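Long-range contacts in cypemycin cysteine dehydrogenase (decarboxylating) (Streptomyces sp, PDB 6JDD), which catalyses the oxidative decarboxylation of the C-terminal cysteine of the cypemycin precursor peptide and carries bound FAD: residues V13-S18 against V40-T45; K64-S69 against D109-M114; E150-V155 against P173-A178. All coordinates share one frame; numbering follows the deposited sequence.

Contact 1 of 3, residues V13-S18 against V40-T45; sequences VHVTGS and VNVSVT. With FAD (flavin-adenine dinucleotide), chain B.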
loop_
_atom_site.group_PDB
_atom_site.type_symbol
_atom_site.label_atom_id
_atom_site.label_comp_id
_atom_site.label_asym_id
_atom_site.label_seq_id
_atom_site.Cartn_x
_atom_site.Cartn_y
_atom_site.Cartn_z
ATOM N N VAL A 13 8.659 -34.576 2.376
ATOM C CA VAL A 13 7.186 -34.587 2.233
ATOM C C VAL A 13 6.815 -33.344 1.439
ATOM O O VAL A 13 7.195 -32.263 1.818
ATOM C CB VAL A 13 6.446 -34.673 3.576
ATOM C CG1 VAL A 13 4.965 -34.606 3.345
ATOM C CG2 VAL A 13 6.777 -35.944 4.342
ATOM N N HIS A 14 6.130 -33.540 0.325
ATOM C CA HIS A 14 5.606 -32.456 -0.531
ATOM C C HIS A 14 4.098 -32.399 -0.350
ATOM O O HIS A 14 3.414 -33.408 -0.639
ATOM C CB HIS A 14 6.023 -32.674 -1.981
ATOM C CG HIS A 14 5.540 -31.603 -2.893
ATOM N ND1 HIS A 14 5.839 -30.269 -2.678
ATOM C CD2 HIS A 14 4.747 -31.649 -3.981
ATOM C CE1 HIS A 14 5.255 -29.548 -3.616
ATOM N NE2 HIS A 14 4.554 -30.367 -4.411
ATOM N N VAL A 15 3.629 -31.284 0.197
ATOM C CA VAL A 15 2.214 -31.105 0.627
ATOM C C VAL A 15 1.510 -30.240 -0.408
ATOM O O VAL A 15 2.018 -29.140 -0.692
ATOM C CB VAL A 15 2.142 -30.462 2.020
ATOM C CG1 VAL A 15 0.704 -30.416 2.554
ATOM C CG2 VAL A 15 3.088 -31.152 2.996
ATOM N N THR A 16 0.353 -30.678 -0.907
ATOM C CA THR A 16 -0.389 -29.993 -2.003
ATOM C C THR A 16 -1.804 -29.687 -1.517
ATOM O O THR A 16 -2.190 -30.206 -0.525
ATOM C CB THR A 16 -0.363 -30.803 -3.319
ATOM O OG1 THR A 16 -1.262 -31.917 -3.242
ATOM C CG2 THR A 16 1.027 -31.271 -3.728
ATOM N N GLY A 17 -2.541 -28.877 -2.279
ATOM C CA GLY A 17 -3.726 -28.100 -1.869
ATOM C C GLY A 17 -5.002 -28.900 -1.858
ATOM O O GLY A 17 -5.989 -28.532 -2.525
ATOM N N SER A 18 -5.056 -29.910 -1.038
ATOM C CA SER A 18 -6.360 -30.496 -0.698
ATOM C C SER A 18 -6.613 -30.250 0.784
ATOM O O SER A 18 -5.656 -30.004 1.568
ATOM C CB SER A 18 -6.415 -31.942 -1.099
ATOM O OG SER A 18 -5.488 -32.713 -0.385
ATOM N N VAL A 40 13.009 -35.112 8.622
ATOM C CA VAL A 40 11.826 -34.902 7.750
ATOM C C VAL A 40 11.925 -33.493 7.174
ATOM O O VAL A 40 11.825 -32.528 7.926
ATOM C CB VAL A 40 10.532 -35.100 8.546
ATOM C CG1 VAL A 40 9.279 -34.891 7.710
ATOM C CG2 VAL A 40 10.486 -36.446 9.200
ATOM N N ASN A 41 12.134 -33.398 5.875
ATOM C CA ASN A 41 12.036 -32.135 5.105
ATOM C C ASN A 41 10.614 -31.990 4.565
ATOM O O ASN A 41 9.961 -32.994 4.310
ATOM C CB ASN A 41 13.058 -32.078 3.971
ATOM C CG ASN A 41 14.458 -32.393 4.441
ATOM O OD1 ASN A 41 15.082 -31.611 5.153
ATOM N ND2 ASN A 41 14.961 -33.541 4.025
ATOM N N VAL A 42 10.154 -30.762 4.408
ATOM C CA VAL A 42 8.767 -30.500 3.957
ATOM C C VAL A 42 8.748 -29.315 2.996
ATOM O O VAL A 42 9.357 -28.269 3.287
ATOM C CB VAL A 42 7.828 -30.254 5.146
ATOM C CG1 VAL A 42 6.392 -30.122 4.676
ATOM C CG2 VAL A 42 7.927 -31.342 6.197
ATOM N N SER A 43 8.075 -29.506 1.879
ATOM C CA SER A 43 7.745 -28.437 0.903
ATOM C C SER A 43 6.223 -28.274 0.888
ATOM O O SER A 43 5.507 -29.243 1.084
ATOM C CB SER A 43 8.327 -28.707 -0.479
ATOM O OG SER A 43 7.834 -29.910 -1.054
ATOM N N VAL A 44 5.747 -27.066 0.715
ATOM C CA VAL A 44 4.294 -26.796 0.805
ATOM C C VAL A 44 3.924 -25.880 -0.358
ATOM O O VAL A 44 4.527 -24.842 -0.512
ATOM C CB VAL A 44 3.951 -26.138 2.153
ATOM C CG1 VAL A 44 2.473 -25.888 2.277
ATOM C CG2 VAL A 44 4.439 -26.938 3.335
ATOM N N THR A 45 2.919 -26.233 -1.130
ATOM C CA THR A 45 2.486 -25.433 -2.297
ATOM C C THR A 45 1.711 -24.256 -1.763
ATOM O O THR A 45 1.115 -24.355 -0.710
ATOM C CB THR A 45 1.603 -26.169 -3.311
ATOM O OG1 THR A 45 0.311 -26.475 -2.769
ATOM C CG2 THR A 45 2.277 -27.409 -3.852
HETATM P PA FAD B . 0.012 -25.101 -6.665
HETATM O O1A FAD B . 1.478 -24.820 -6.643
HETATM O O2A FAD B . -0.860 -24.390 -5.684
HETATM O O5B FAD B . -0.553 -24.863 -8.148
HETATM C C5B FAD B . -1.066 -23.551 -8.492
HETATM C C4B FAD B . -0.997 -23.366 -9.989
HETATM O O4B FAD B . -0.357 -22.097 -10.282
HETATM C C3B FAD B . -0.195 -24.423 -10.761
HETATM O O3B FAD B . -0.786 -24.697 -12.025
HETATM C C2B FAD B . 1.175 -23.755 -10.913
HETATM O O2B FAD B . 1.903 -24.247 -12.017
HETATM C C1B FAD B . 0.767 -22.300 -11.108
HETATM N N9A FAD B . 1.797 -21.345 -10.719
HETATM C C8A FAD B . 3.159 -21.509 -10.779
HETATM N N7A FAD B . 3.813 -20.455 -10.350
HETATM C C5A FAD B . 2.823 -19.548 -9.989
HETATM C C6A FAD B . 2.871 -18.242 -9.463
HETATM N N6A FAD B . 4.000 -17.593 -9.196
HETATM N N1A FAD B . 1.689 -17.627 -9.221
HETATM C C2A FAD B . 0.555 -18.286 -9.492
HETATM N N3A FAD B . 0.388 -19.510 -9.986
HETATM C C4A FAD B . 1.578 -20.091 -10.215
HETATM N N1 FAD B . -7.866 -30.814 -5.584
HETATM C C2 FAD B . -7.597 -32.140 -5.563
HETATM O O2 FAD B . -6.971 -32.674 -6.481
HETATM N N3 FAD B . -7.998 -32.940 -4.540
HETATM C C4 FAD B . -8.702 -32.451 -3.467
HETATM O O4 FAD B . -9.043 -33.207 -2.569
HETATM C C4X FAD B . -9.001 -31.075 -3.452
HETATM N N5 FAD B . -9.671 -30.591 -2.437
HETATM C C5X FAD B . -9.950 -29.250 -2.446
HETATM C C6 FAD B . -10.667 -28.713 -1.363
HETATM C C7 FAD B . -10.984 -27.376 -1.305
HETATM C C7M FAD B . -11.755 -26.834 -0.129
HETATM C C8 FAD B . -10.578 -26.519 -2.357
HETATM C C8M FAD B . -10.911 -25.050 -2.315
HETATM C C9 FAD B . -9.872 -27.034 -3.425
HETATM C C9A FAD B . -9.545 -28.399 -3.492
HETATM N N10 FAD B . -8.834 -28.952 -4.556
HETATM C C10 FAD B . -8.538 -30.302 -4.575
HETATM C "C1'" FAD B . -8.394 -28.093 -5.669
HETATM C "C2'" FAD B . -6.929 -27.716 -5.555
HETATM O "O2'" FAD B . -6.733 -26.888 -4.413
HETATM C "C3'" FAD B . -6.454 -26.975 -6.807
HETATM O "O3'" FAD B . -6.446 -27.872 -7.912
HETATM C "C4'" FAD B . -5.065 -26.348 -6.660
HETATM O "O4'" FAD B . -4.720 -25.661 -7.865
HETATM C "C5'" FAD B . -3.999 -27.371 -6.344
HETATM O "O5'" FAD B . -2.690 -26.742 -6.405
HETATM P P FAD B . -1.408 -27.548 -5.878
HETATM O O1P FAD B . -1.412 -28.903 -6.505
HETATM O O2P FAD B . -1.363 -27.442 -4.389
HETATM O O3P FAD B . -0.212 -26.681 -6.503
#

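Contact 2 of 3, residues K64-S69 against D109-M114; sequences KVWVDS and DSPALM. With FAD (flavin-adenine dinucleotide), chain B.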
loop_
_atom_site.group_PDB
_atom_site.type_symbol
_atom_site.label_atom_id
_atom_site.label_comp_id
_atom_site.label_asym_id
_atom_site.label_seq_id
_atom_site.Cartn_x
_atom_site.Cartn_y
_atom_site.Cartn_z
ATOM N N LYS A 64 14.508 -29.174 6.617
ATOM C CA LYS A 64 14.199 -27.863 5.985
ATOM C C LYS A 64 12.721 -27.796 5.633
ATOM O O LYS A 64 12.133 -28.849 5.262
ATOM C CB LYS A 64 15.060 -27.669 4.745
ATOM C CG LYS A 64 16.549 -27.550 5.050
ATOM C CD LYS A 64 16.857 -26.754 6.343
ATOM C CE LYS A 64 18.203 -26.045 6.351
ATOM N NZ LYS A 64 19.331 -26.984 6.118
ATOM N N VAL A 65 12.142 -26.618 5.790
ATOM C CA VAL A 65 10.721 -26.410 5.425
ATOM C C VAL A 65 10.692 -25.214 4.496
ATOM O O VAL A 65 11.352 -24.240 4.785
ATOM C CB VAL A 65 9.811 -26.228 6.651
ATOM C CG1 VAL A 65 8.376 -25.947 6.247
ATOM C CG2 VAL A 65 9.834 -27.436 7.553
ATOM N N TRP A 66 10.010 -25.339 3.376
ATOM C CA TRP A 66 9.939 -24.245 2.382
ATOM C C TRP A 66 8.629 -24.262 1.598
ATOM O O TRP A 66 7.993 -25.322 1.434
ATOM C CB TRP A 66 11.131 -24.249 1.454
ATOM C CG TRP A 66 11.598 -25.580 0.963
ATOM C CD1 TRP A 66 12.466 -26.410 1.603
ATOM C CD2 TRP A 66 11.319 -26.198 -0.303
ATOM N NE1 TRP A 66 12.734 -27.504 0.841
ATOM C CE2 TRP A 66 12.055 -27.397 -0.337
ATOM C CE3 TRP A 66 10.525 -25.858 -1.408
ATOM C CZ2 TRP A 66 12.019 -28.263 -1.422
ATOM C CZ3 TRP A 66 10.500 -26.705 -2.487
ATOM C CH2 TRP A 66 11.230 -27.893 -2.483
ATOM N N VAL A 67 8.233 -23.078 1.170
ATOM C CA VAL A 67 7.093 -22.905 0.255
ATOM C C VAL A 67 7.595 -23.195 -1.152
ATOM O O VAL A 67 8.724 -22.773 -1.489
ATOM C CB VAL A 67 6.475 -21.517 0.397
ATOM C CG1 VAL A 67 5.390 -21.330 -0.645
ATOM C CG2 VAL A 67 5.920 -21.333 1.805
ATOM N N ASP A 68 6.797 -23.961 -1.891
ATOM C CA ASP A 68 7.125 -24.448 -3.247
ATOM C C ASP A 68 6.940 -23.297 -4.277
ATOM O O ASP A 68 5.909 -23.212 -4.964
ATOM C CB ASP A 68 6.307 -25.703 -3.595
ATOM C CG ASP A 68 6.619 -26.194 -5.009
ATOM O OD1 ASP A 68 7.758 -25.963 -5.427
ATOM O OD2 ASP A 68 5.701 -26.778 -5.700
ATOM N N SER A 69 7.915 -22.412 -4.324
ATOM C CA SER A 69 7.808 -21.158 -5.156
ATOM C C SER A 69 9.213 -20.717 -5.499
ATOM O O SER A 69 10.062 -20.786 -4.630
ATOM C CB SER A 69 7.064 -20.017 -4.542
ATOM O OG SER A 69 7.305 -18.863 -5.316
ATOM N N ASP A 109 7.384 -26.038 -13.162
ATOM C CA ASP A 109 6.942 -24.621 -12.933
ATOM C C ASP A 109 6.925 -24.277 -11.422
ATOM O O ASP A 109 6.344 -23.231 -11.006
ATOM C CB ASP A 109 5.581 -24.356 -13.596
ATOM C CG ASP A 109 4.492 -25.353 -13.216
ATOM O OD1 ASP A 109 4.851 -26.419 -12.663
ATOM O OD2 ASP A 109 3.322 -25.078 -13.534
ATOM N N SER A 110 7.475 -25.164 -10.602
ATOM C CA SER A 110 7.703 -24.931 -9.162
ATOM C C SER A 110 8.951 -25.696 -8.787
ATOM O O SER A 110 9.331 -26.625 -9.444
ATOM C CB SER A 110 6.507 -25.295 -8.342
ATOM O OG SER A 110 6.416 -26.686 -8.100
ATOM N N PRO A 111 9.726 -25.238 -7.814
ATOM C CA PRO A 111 10.979 -25.930 -7.504
ATOM C C PRO A 111 10.778 -27.364 -7.021
ATOM O O PRO A 111 11.621 -28.128 -7.279
ATOM C CB PRO A 111 11.568 -25.015 -6.413
ATOM C CG PRO A 111 10.382 -24.239 -5.889
ATOM C CD PRO A 111 9.510 -23.993 -7.079
ATOM N N ALA A 112 9.680 -27.667 -6.317
ATOM C CA ALA A 112 9.330 -29.045 -5.888
ATOM C C ALA A 112 9.085 -29.897 -7.132
ATOM O O ALA A 112 9.463 -31.044 -7.159
ATOM C CB ALA A 112 8.143 -29.100 -4.960
ATOM N N LEU A 113 8.472 -29.335 -8.160
ATOM C CA LEU A 113 8.235 -30.154 -9.368
ATOM C C LEU A 113 9.535 -30.360 -10.140
ATOM O O LEU A 113 9.696 -31.437 -10.662
ATOM C CB LEU A 113 7.061 -29.619 -10.186
ATOM C CG LEU A 113 5.848 -30.533 -10.079
ATOM C CD1 LEU A 113 4.822 -29.996 -9.114
ATOM C CD2 LEU A 113 5.240 -30.842 -11.422
ATOM N N MET A 114 10.412 -29.361 -10.200
ATOM C CA MET A 114 11.750 -29.585 -10.796
ATOM C C MET A 114 12.381 -30.773 -10.052
ATOM O O MET A 114 12.824 -31.706 -10.686
ATOM C CB MET A 114 12.621 -28.323 -10.696
ATOM C CG MET A 114 14.048 -28.482 -11.217
ATOM S SD MET A 114 14.052 -28.611 -13.001
ATOM C CE MET A 114 14.014 -26.869 -13.446
HETATM P PA FAD B . 0.012 -25.101 -6.665
HETATM O O1A FAD B . 1.478 -24.820 -6.643
HETATM O O2A FAD B . -0.860 -24.390 -5.684
HETATM O O5B FAD B . -0.553 -24.863 -8.148
HETATM C C5B FAD B . -1.066 -23.551 -8.492
HETATM C C4B FAD B . -0.997 -23.366 -9.989
HETATM O O4B FAD B . -0.357 -22.097 -10.282
HETATM C C3B FAD B . -0.195 -24.423 -10.761
HETATM O O3B FAD B . -0.786 -24.697 -12.025
HETATM C C2B FAD B . 1.175 -23.755 -10.913
HETATM O O2B FAD B . 1.903 -24.247 -12.017
HETATM C C1B FAD B . 0.767 -22.300 -11.108
HETATM N N9A FAD B . 1.797 -21.345 -10.719
HETATM C C8A FAD B . 3.159 -21.509 -10.779
HETATM N N7A FAD B . 3.813 -20.455 -10.350
HETATM C C5A FAD B . 2.823 -19.548 -9.989
HETATM C C6A FAD B . 2.871 -18.242 -9.463
HETATM N N6A FAD B . 4.000 -17.593 -9.196
HETATM N N1A FAD B . 1.689 -17.627 -9.221
HETATM C C2A FAD B . 0.555 -18.286 -9.492
HETATM N N3A FAD B . 0.388 -19.510 -9.986
HETATM C C4A FAD B . 1.578 -20.091 -10.215
HETATM N N1 FAD B . -7.866 -30.814 -5.584
HETATM C C2 FAD B . -7.597 -32.140 -5.563
HETATM O O2 FAD B . -6.971 -32.674 -6.481
HETATM N N3 FAD B . -7.998 -32.940 -4.540
HETATM C C4 FAD B . -8.702 -32.451 -3.467
HETATM O O4 FAD B . -9.043 -33.207 -2.569
HETATM C C4X FAD B . -9.001 -31.075 -3.452
HETATM N N5 FAD B . -9.671 -30.591 -2.437
HETATM C C5X FAD B . -9.950 -29.250 -2.446
HETATM C C6 FAD B . -10.667 -28.713 -1.363
HETATM C C7 FAD B . -10.984 -27.376 -1.305
HETATM C C7M FAD B . -11.755 -26.834 -0.129
HETATM C C8 FAD B . -10.578 -26.519 -2.357
HETATM C C8M FAD B . -10.911 -25.050 -2.315
HETATM C C9 FAD B . -9.872 -27.034 -3.425
HETATM C C9A FAD B . -9.545 -28.399 -3.492
HETATM N N10 FAD B . -8.834 -28.952 -4.556
HETATM C C10 FAD B . -8.538 -30.302 -4.575
HETATM C "C1'" FAD B . -8.394 -28.093 -5.669
HETATM C "C2'" FAD B . -6.929 -27.716 -5.555
HETATM O "O2'" FAD B . -6.733 -26.888 -4.413
HETATM C "C3'" FAD B . -6.454 -26.975 -6.807
HETATM O "O3'" FAD B . -6.446 -27.872 -7.912
HETATM C "C4'" FAD B . -5.065 -26.348 -6.660
HETATM O "O4'" FAD B . -4.720 -25.661 -7.865
HETATM C "C5'" FAD B . -3.999 -27.371 -6.344
HETATM O "O5'" FAD B . -2.690 -26.742 -6.405
HETATM P P FAD B . -1.408 -27.548 -5.878
HETATM O O1P FAD B . -1.412 -28.903 -6.505
HETATM O O2P FAD B . -1.363 -27.442 -4.389
HETATM O O3P FAD B . -0.212 -26.681 -6.503
#

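Contact 3 of 3, residues E150-V155 against P173-A178; sequences EFAPRV and PGALAA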
loop_
_atom_site.group_PDB
_atom_site.type_symbol
_atom_site.label_atom_id
_atom_site.label_comp_id
_atom_site.label_asym_id
_atom_site.label_seq_id
_atom_site.Cartn_x
_atom_site.Cartn_y
_atom_site.Cartn_z
ATOM N N GLU A 150 5.460 -44.514 -7.646
ATOM C CA GLU A 150 4.308 -45.379 -7.283
ATOM C C GLU A 150 3.212 -44.553 -6.619
ATOM O O GLU A 150 3.509 -43.545 -6.004
ATOM C CB GLU A 150 4.704 -46.477 -6.299
ATOM C CG GLU A 150 5.386 -47.623 -7.002
ATOM C CD GLU A 150 5.644 -48.896 -6.207
ATOM O OE1 GLU A 150 4.940 -49.161 -5.166
ATOM O OE2 GLU A 150 6.554 -49.640 -6.645
ATOM N N PHE A 151 1.986 -45.044 -6.681
ATOM C CA PHE A 151 0.859 -44.532 -5.879
ATOM C C PHE A 151 0.796 -45.340 -4.597
ATOM O O PHE A 151 1.069 -46.480 -4.596
ATOM C CB PHE A 151 -0.428 -44.582 -6.691
ATOM C CG PHE A 151 -0.463 -43.521 -7.762
ATOM C CD1 PHE A 151 0.194 -43.713 -8.968
ATOM C CD2 PHE A 151 -1.136 -42.329 -7.533
ATOM C CE1 PHE A 151 0.195 -42.699 -9.905
ATOM C CE2 PHE A 151 -1.166 -41.338 -8.482
ATOM C CZ PHE A 151 -0.514 -41.535 -9.673
ATOM N N ALA A 152 0.455 -44.692 -3.509
ATOM C CA ALA A 152 0.474 -45.308 -2.176
ATOM C C ALA A 152 -0.644 -46.326 -2.148
ATOM O O ALA A 152 -1.588 -46.180 -2.916
ATOM C CB ALA A 152 0.275 -44.255 -1.105
ATOM N N PRO A 153 -0.555 -47.346 -1.265
ATOM C CA PRO A 153 -1.660 -48.270 -1.026
ATOM C C PRO A 153 -2.946 -47.524 -0.600
ATOM O O PRO A 153 -2.861 -46.527 0.157
ATOM C CB PRO A 153 -1.130 -49.221 0.066
ATOM C CG PRO A 153 0.376 -49.150 -0.042
ATOM C CD PRO A 153 0.651 -47.728 -0.513
ATOM N N ARG A 154 -4.092 -48.016 -1.093
ATOM C CA ARG A 154 -5.440 -47.446 -0.837
ATOM C C ARG A 154 -5.782 -47.553 0.659
ATOM O O ARG A 154 -5.153 -48.411 1.371
ATOM C CB ARG A 154 -6.491 -48.204 -1.650
ATOM C CG ARG A 154 -6.264 -48.222 -3.155
ATOM C CD ARG A 154 -6.284 -46.821 -3.735
ATOM N NE ARG A 154 -4.946 -46.250 -3.730
ATOM C CZ ARG A 154 -4.637 -44.997 -4.049
ATOM N NH1 ARG A 154 -3.381 -44.592 -3.994
ATOM N NH2 ARG A 154 -5.572 -44.147 -4.422
ATOM N N VAL A 155 -6.727 -46.711 1.119
ATOM C CA VAL A 155 -7.451 -46.866 2.426
ATOM C C VAL A 155 -8.958 -46.623 2.235
ATOM O O VAL A 155 -9.310 -45.661 1.513
ATOM C CB VAL A 155 -6.870 -45.966 3.538
ATOM C CG1 VAL A 155 -5.570 -46.552 4.088
ATOM C CG2 VAL A 155 -6.701 -44.505 3.102
ATOM N N PRO A 173 1.459 -44.378 6.545
ATOM C CA PRO A 173 2.093 -45.664 6.882
ATOM C C PRO A 173 2.340 -46.558 5.643
ATOM O O PRO A 173 3.470 -47.052 5.450
ATOM C CB PRO A 173 1.106 -46.285 7.879
ATOM C CG PRO A 173 0.378 -45.078 8.475
ATOM C CD PRO A 173 0.223 -44.117 7.318
ATOM N N GLY A 174 1.319 -46.698 4.789
ATOM C CA GLY A 174 1.442 -47.398 3.495
ATOM C C GLY A 174 2.514 -46.773 2.615
ATOM O O GLY A 174 3.309 -47.521 1.995
ATOM N N ALA A 175 2.557 -45.447 2.547
ATOM C CA ALA A 175 3.561 -44.755 1.721
ATOM C C ALA A 175 4.947 -45.149 2.263
ATOM O O ALA A 175 5.890 -45.324 1.475
ATOM C CB ALA A 175 3.312 -43.259 1.686
ATOM N N LEU A 176 5.101 -45.261 3.571
ATOM C CA LEU A 176 6.456 -45.487 4.162
ATOM C C LEU A 176 6.904 -46.903 3.802
ATOM O O LEU A 176 8.105 -47.106 3.453
ATOM C CB LEU A 176 6.393 -45.312 5.683
ATOM C CG LEU A 176 6.227 -43.885 6.191
ATOM C CD1 LEU A 176 5.828 -43.897 7.657
ATOM C CD2 LEU A 176 7.505 -43.087 5.995
ATOM N N ALA A 177 5.973 -47.853 3.892
ATOM C CA ALA A 177 6.237 -49.269 3.552
ATOM C C ALA A 177 6.612 -49.371 2.069
ATOM O O ALA A 177 7.657 -49.975 1.761
ATOM C CB ALA A 177 5.040 -50.118 3.896
ATOM N N ALA A 178 5.813 -48.762 1.189
ATOM C CA ALA A 178 6.097 -48.712 -0.258
ATOM C C ALA A 178 7.470 -48.082 -0.471
ATOM O O ALA A 178 8.224 -48.609 -1.260
ATOM C CB ALA A 178 5.029 -47.950 -0.981
#

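Contact 1 of 3, residues V13-S18 against V40-T45
V13, H14 and V15 lie in register beside V42, S43 and V44 as neighbouring parallel strands, their axes 20° apart. Four backbone bonds of 2.8 to 3.1 Å join them: V13 N to N41 O, S43 N to V13 O, V15 N to S43 O and T45 N to V15 O, the last carrying the bonding one residue past V44. On the face bearing V13, V15, V42 and V44 the contact is apolar. Here V15 CG2 meets V42 CG1 at 3.8 Å; branched valines suit a strand, and V24 of helix 24-34 covers V15. The other face is polar. With CG trans to its backbone N (chi1 -179°), H14 brings the edge of its imidazole to S43, hydrogen-bonded through ND1 to S43 OG (2.6 Å), which lies near the ring plane; either could be the donor. H12 NE2 is also hydrogen-bonded to this hydroxyl, so one buried serine links two histidines. T45 CG2 packs obliquely on H14 CE1, 3.7 Å away. Beyond the strands the bonding turns to FAD: G17 N (2.8 Å) and T45 OG1 (2.5 Å) both donate to phosphate oxygen O2P, while FAD O2' donates to G17 O. Glycine, lacking a side chain, lets the phosphate come up to its backbone. Strand 10-15, helix 24-34 and strand 39-44 form a beta-alpha-beta unit of a Rossmann-like flavoprotein fold, with the cofactor diphosphate at the C-terminal ends of its parallel strands.

Contact 2 of 3, residues K64-S69 against D109-M114
The N-terminal end of helix 111-118 is held by D68, whose carboxylate is hydrogen-bonded both to the N-cap residue S110 and to A112 in the first turn. S110 OG donates to D68 OD2 (2.5 Å), arriving on the syn side of the carboxylate. A112 N donates to the other oxygen, D68 OD1, at 2.7 Å; this bond is nearly straight (165° at the hydrogen), but its donor stands well above the carboxylate plane, 41° out of it. With CG opposite the backbone N (chi1 179°), D68 reaches out of the loop that follows strand 65-67, the outermost strand on one side of the chain's parallel flavoprotein sheet, to the helix packed beside it. An acid suits a helix start, where amide N-H groups still lack partners within the helix and the dipole is probably favourable. S110 OG is itself a capping acceptor, though its bond from L113 N is weak, and P111, with no N-H to satisfy, fits the first helical position. Van der Waals packing flanks the bonds. The edge of the six-membered ring of W66 faces A112 N, CZ3 lying 4.0 Å away; W66 CH2 is 4.1 Å from A112 CB, while the indole also meets the ring of H12. P111 CG touches both W66 CZ3 and the backbone of S69, 3.4 Å from S69 N. Just before the cap, D109 belongs to the FAD pocket, and its OD1 is salt-bridged to R102.

Contact 3 of 3, residues E150-V155 against P173-A178
A152 and A175 meet methyl to methyl, their CB atoms 4.2 Å apart, where the chain leaves strand 149-151 and passes along helix 172-185. Neither CB is directed at the opposite segment, yet the two methyls are in contact, and both also pack on V124 of the neighbouring strand. P153 comes at the helix differently: its CB is directed toward it, and its CD and CG lie against the backbone of G174, CD 3.7 Å from G174 O. Because glycine bears no side chain, the proline can settle on the bare helical turn; the same CD reaches A178 CB at 4.4 Å. E150 has its CB directed toward the helix and is extended at chi2 (-170°), its OE1 grazing A178 CB, while OE2 forms a salt bridge with R181 farther along the same helix. R154 turns back from the interface; its NH1 donates to A152 O (2.6 Å), which lies in the guanidinium plane, and is also salt-bridged to D127. N171 links the two sides from outside, through P153 O and G174 N. With no hydrogen bond directly between the segments, the direct contact is mainly van der Waals packing of alanines, glycine and proline, and the polar hold is supplied by R181 and N171.

In the fold
From the N terminus, contact 1 comes first, closing the crossover through helix 24-34 between the adjacent strands 10-15 and 39-44. The chain then adds strand 65-67 on the far side of 39-44, and contact 2 closes a longer loop containing strand 90-95 and helix 97-104. Contact 3 closes last, around a connection whose residues 156-166 are not modelled. The three follow in series; none nests in or crosses another. Contacts 1 and 2 touch: V44 O probably accepts from D68 N, and H14 packs on A112. Contact 3 lies at the other end of the chain's sheet, its centre about 23 Å from that of contact 2, so helices are tied to both outermost strands.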